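PDB 4MKY: DNA ligase-like protein Rv0938/MT0965 from Mycobacterium tuberculosis, which probably works with Ku to repair DNA double-strand breaks by non-homologous end joining, and here is represented by its polymerase domain bound to DNA. Local coordinates for residues Thr53-Pro58 and Ala65-Gln70. Residues are numbered along the deposited sequence; the frame is centred on the assembly and turned at random.
Sequences TRKRWP and AFFEKQ. With nucleotides of chain J; nucleotides of chain F.
Glu68 OE1 is gripped by two arginines. Arg56 NH1 donates a nearly straight hydrogen bond (166°) to the syn lone pair of Glu68 OE1 at 2.9 Å, with guanidinium and carboxylate nearly coplanar; Arg54 NH1 adds a longer salt bridge to the same oxygen. Glu68 is fully extended, which carries its carboxylate across to the guanidinium groups, and two positive neighbours would be expected to keep the buried acid ionised. Arg54 bends along its chain so that NH2 also reaches Lys69 O at 2.7 Å, from above the carbonyl plane, while Arg56 NH2 is hydrogen-bonded to Gln108 O and lies close to O4' of DG1 of chain F. The guanidinium suits both places because it can serve several acceptors at once.

Beneath these bonds the antiparallel strands pair Arg54 with Glu68 through two nearly straight backbone bonds, and Arg56 with Phe66 through one sound and one weak bond. Phe66 shares the face of the salt bridges. A chi1 of 56° tucks its CG between the two backbone branches and sets the flat, apolar ring against the cytosine of DC5 of chain J, Phe66 CG lying 3.4 Å from C5; Arg56 CB backs the other face. On the opposite side of the sheet Lys55 CD makes a CH-pi contact with the Phe67 ring, 3.8 Å from its centroid, a long aliphatic chain suiting an aromatic face; DA6 of chain J covers the other face and Thr53 CG2 meets the edge. Where the pairing ends, Ala65 CB makes a CH-pi contact with the five-membered ring of Trp57, a methyl being small enough to sit close.

At the far end, the backbone N atoms of Lys69 and Gln70 both donate to OP1 of DA6 of chain J, at 2.9 and 2.8 Å. This is a DNA-binding beta hairpin of the LigD primase-polymerase domain, consistent with the target-DNA role inferred for residues 56-58 and 66-70 and the substrate-binding role inferred for Lys55.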
# COMPACT_ATOMS: atom_id res chain seq x y z
N THR A 53 17.65 7.70 -5.82
CA THR A 53 16.82 7.07 -6.84
C THR A 53 16.56 8.08 -7.97
O THR A 53 16.32 9.25 -7.70
CB THR A 53 15.47 6.59 -6.30
OG1 THR A 53 15.66 5.43 -5.50
CG2 THR A 53 14.57 6.21 -7.44
N ARG A 54 16.69 7.63 -9.22
CA ARG A 54 16.49 8.51 -10.36
C ARG A 54 15.23 8.18 -11.11
O ARG A 54 14.95 7.00 -11.39
CB ARG A 54 17.66 8.39 -11.35
CG ARG A 54 18.90 9.20 -10.99
CD ARG A 54 20.16 8.35 -11.07
NE ARG A 54 20.19 7.39 -9.96
CZ ARG A 54 20.37 6.08 -10.09
NH1 ARG A 54 20.68 5.55 -11.24
NH2 ARG A 54 20.30 5.29 -9.02
N LYS A 55 14.50 9.22 -11.50
CA LYS A 55 13.51 9.07 -12.55
C LYS A 55 14.00 9.81 -13.80
O LYS A 55 14.16 11.03 -13.80
CB LYS A 55 12.15 9.58 -12.10
CG LYS A 55 11.01 9.01 -12.91
CD LYS A 55 9.67 9.25 -12.23
CE LYS A 55 8.55 8.69 -13.10
NZ LYS A 55 7.21 8.99 -12.47
N ARG A 56 14.27 9.07 -14.86
CA ARG A 56 14.91 9.70 -16.03
C ARG A 56 14.00 9.80 -17.25
O ARG A 56 13.37 8.81 -17.66
CB ARG A 56 16.19 8.96 -16.37
CG ARG A 56 17.00 8.56 -15.14
CD ARG A 56 18.15 7.66 -15.50
NE ARG A 56 18.79 8.14 -16.72
CZ ARG A 56 19.69 7.44 -17.41
NH1 ARG A 56 20.07 6.24 -16.98
NH2 ARG A 56 20.18 7.95 -18.54
N TRP A 57 13.93 10.99 -17.85
CA TRP A 57 13.20 11.20 -19.10
C TRP A 57 14.12 11.53 -20.28
O TRP A 57 14.07 12.63 -20.84
CB TRP A 57 12.25 12.38 -18.93
CG TRP A 57 11.01 12.10 -18.15
CD1 TRP A 57 9.74 11.96 -18.65
CD2 TRP A 57 10.88 12.10 -16.72
NE1 TRP A 57 8.84 11.82 -17.62
CE2 TRP A 57 9.50 11.93 -16.43
CE3 TRP A 57 11.78 12.22 -15.66
CZ2 TRP A 57 9.03 11.85 -15.13
CZ3 TRP A 57 11.30 12.17 -14.37
CH2 TRP A 57 9.94 11.95 -14.11
N PRO A 58 14.93 10.57 -20.72
CA PRO A 58 15.91 10.86 -21.79
C PRO A 58 15.32 11.46 -23.06
O PRO A 58 16.03 12.12 -23.82
CB PRO A 58 16.48 9.48 -22.14
CG PRO A 58 16.13 8.61 -21.00
CD PRO A 58 14.87 9.15 -20.38
N ALA A 65 9.35 7.45 -19.23
CA ALA A 65 10.44 7.61 -18.29
C ALA A 65 10.60 6.28 -17.60
O ALA A 65 9.82 5.36 -17.83
CB ALA A 65 10.11 8.70 -17.28
N PHE A 66 11.53 6.21 -16.66
CA PHE A 66 11.67 4.99 -15.88
C PHE A 66 12.37 5.25 -14.56
O PHE A 66 13.17 6.18 -14.44
CB PHE A 66 12.43 3.93 -16.68
CG PHE A 66 13.78 4.38 -17.18
CD1 PHE A 66 13.90 5.00 -18.41
CD2 PHE A 66 14.93 4.11 -16.45
CE1 PHE A 66 15.15 5.41 -18.88
CE2 PHE A 66 16.17 4.50 -16.91
CZ PHE A 66 16.28 5.19 -18.11
N PHE A 67 11.97 4.51 -13.54
CA PHE A 67 12.63 4.60 -12.26
C PHE A 67 13.91 3.78 -12.30
O PHE A 67 13.89 2.62 -12.71
CB PHE A 67 11.72 4.10 -11.14
CG PHE A 67 10.89 5.19 -10.52
CD1 PHE A 67 11.45 6.05 -9.59
CD2 PHE A 67 9.57 5.40 -10.93
CE1 PHE A 67 10.73 7.11 -9.09
CE2 PHE A 67 8.81 6.40 -10.38
CZ PHE A 67 9.40 7.28 -9.48
N GLU A 68 15.01 4.38 -11.87
CA GLU A 68 16.25 3.64 -11.78
C GLU A 68 16.88 3.79 -10.40
O GLU A 68 17.05 4.90 -9.90
CB GLU A 68 17.24 4.05 -12.89
CG GLU A 68 18.65 3.50 -12.74
CD GLU A 68 19.54 3.87 -13.93
OE1 GLU A 68 19.35 4.96 -14.52
OE2 GLU A 68 20.37 3.03 -14.33
N LYS A 69 17.30 2.67 -9.84
CA LYS A 69 17.92 2.66 -8.53
C LYS A 69 19.32 2.12 -8.63
O LYS A 69 20.28 2.74 -8.19
CB LYS A 69 17.13 1.77 -7.58
CG LYS A 69 15.86 2.39 -7.06
CD LYS A 69 15.17 1.45 -6.08
CE LYS A 69 13.75 1.92 -5.80
NZ LYS A 69 13.77 3.10 -4.91
N GLN A 70 19.42 0.94 -9.22
CA GLN A 70 20.68 0.22 -9.35
C GLN A 70 21.59 1.07 -10.22
O GLN A 70 21.10 1.78 -11.10
CB GLN A 70 20.41 -1.17 -9.96
CG GLN A 70 21.64 -2.00 -10.28
CD GLN A 70 22.36 -2.52 -9.06
OE1 GLN A 70 21.76 -2.72 -8.00
NE2 GLN A 70 23.65 -2.76 -9.20
P DC J 5 14.55 -4.49 -15.58
OP1 DC J 5 15.25 -5.55 -14.79
OP2 DC J 5 13.06 -4.43 -15.61
O5' DC J 5 15.10 -3.07 -15.10
C5' DC J 5 16.52 -2.82 -15.09
C4' DC J 5 16.79 -1.33 -15.08
O4' DC J 5 16.68 -0.82 -16.42
C3' DC J 5 15.82 -0.50 -14.23
O3' DC J 5 16.50 0.02 -13.09
C2' DC J 5 15.39 0.63 -15.15
C1' DC J 5 16.36 0.55 -16.31
N1 DC J 5 15.80 0.99 -17.60
C2 DC J 5 16.66 1.57 -18.53
O2 DC J 5 17.88 1.56 -18.31
N3 DC J 5 16.15 2.10 -19.67
C4 DC J 5 14.83 2.07 -19.88
N4 DC J 5 14.36 2.62 -21.00
C5 DC J 5 13.93 1.52 -18.93
C6 DC J 5 14.45 0.99 -17.81
OP3 DG F 1 18.47 12.05 -23.53
P DG F 1 19.94 12.21 -23.76
OP1 DG F 1 20.20 13.67 -23.96
OP2 DG F 1 20.40 11.23 -24.76
O5' DG F 1 20.57 11.76 -22.37
C5' DG F 1 20.22 10.50 -21.78
C4' DG F 1 21.47 9.78 -21.36
O4' DG F 1 21.15 8.43 -20.96
C3' DG F 1 22.49 9.61 -22.48
O3' DG F 1 23.71 9.34 -21.81
C2' DG F 1 21.96 8.38 -23.20
C1' DG F 1 21.36 7.54 -22.05
N9 DG F 1 20.07 6.94 -22.36
C8 DG F 1 19.09 7.49 -23.14
N7 DG F 1 17.96 6.84 -23.09
C5 DG F 1 18.20 5.82 -22.18
C6 DG F 1 17.36 4.76 -21.75
O6 DG F 1 16.18 4.54 -22.05
N1 DG F 1 18.01 3.92 -20.85
C2 DG F 1 19.30 4.09 -20.42
N2 DG F 1 19.74 3.19 -19.51
N3 DG F 1 20.10 5.06 -20.82
C4 DG F 1 19.49 5.87 -21.72
P DA J 6 16.69 -0.89 -11.79
OP1 DA J 6 17.27 -0.05 -10.70
OP2 DA J 6 17.38 -2.14 -12.19
O5' DA J 6 15.20 -1.24 -11.39
C5' DA J 6 14.29 -0.22 -10.99
C4' DA J 6 13.96 -0.39 -9.53
O4' DA J 6 12.94 0.55 -9.14
C3' DA J 6 13.42 -1.77 -9.17
O3' DA J 6 13.78 -2.00 -7.81
C2' DA J 6 11.92 -1.55 -9.19
C1' DA J 6 11.85 -0.16 -8.58
N9 DA J 6 10.63 0.57 -8.88
C8 DA J 6 10.07 0.79 -10.12
N7 DA J 6 9.03 1.58 -10.09
C5 DA J 6 8.90 1.92 -8.75
C6 DA J 6 7.98 2.72 -8.07
N6 DA J 6 6.95 3.33 -8.66
N1 DA J 6 8.15 2.89 -6.74
C2 DA J 6 9.18 2.27 -6.15
N3 DA J 6 10.12 1.49 -6.68
C4 DA J 6 9.92 1.36 -8.01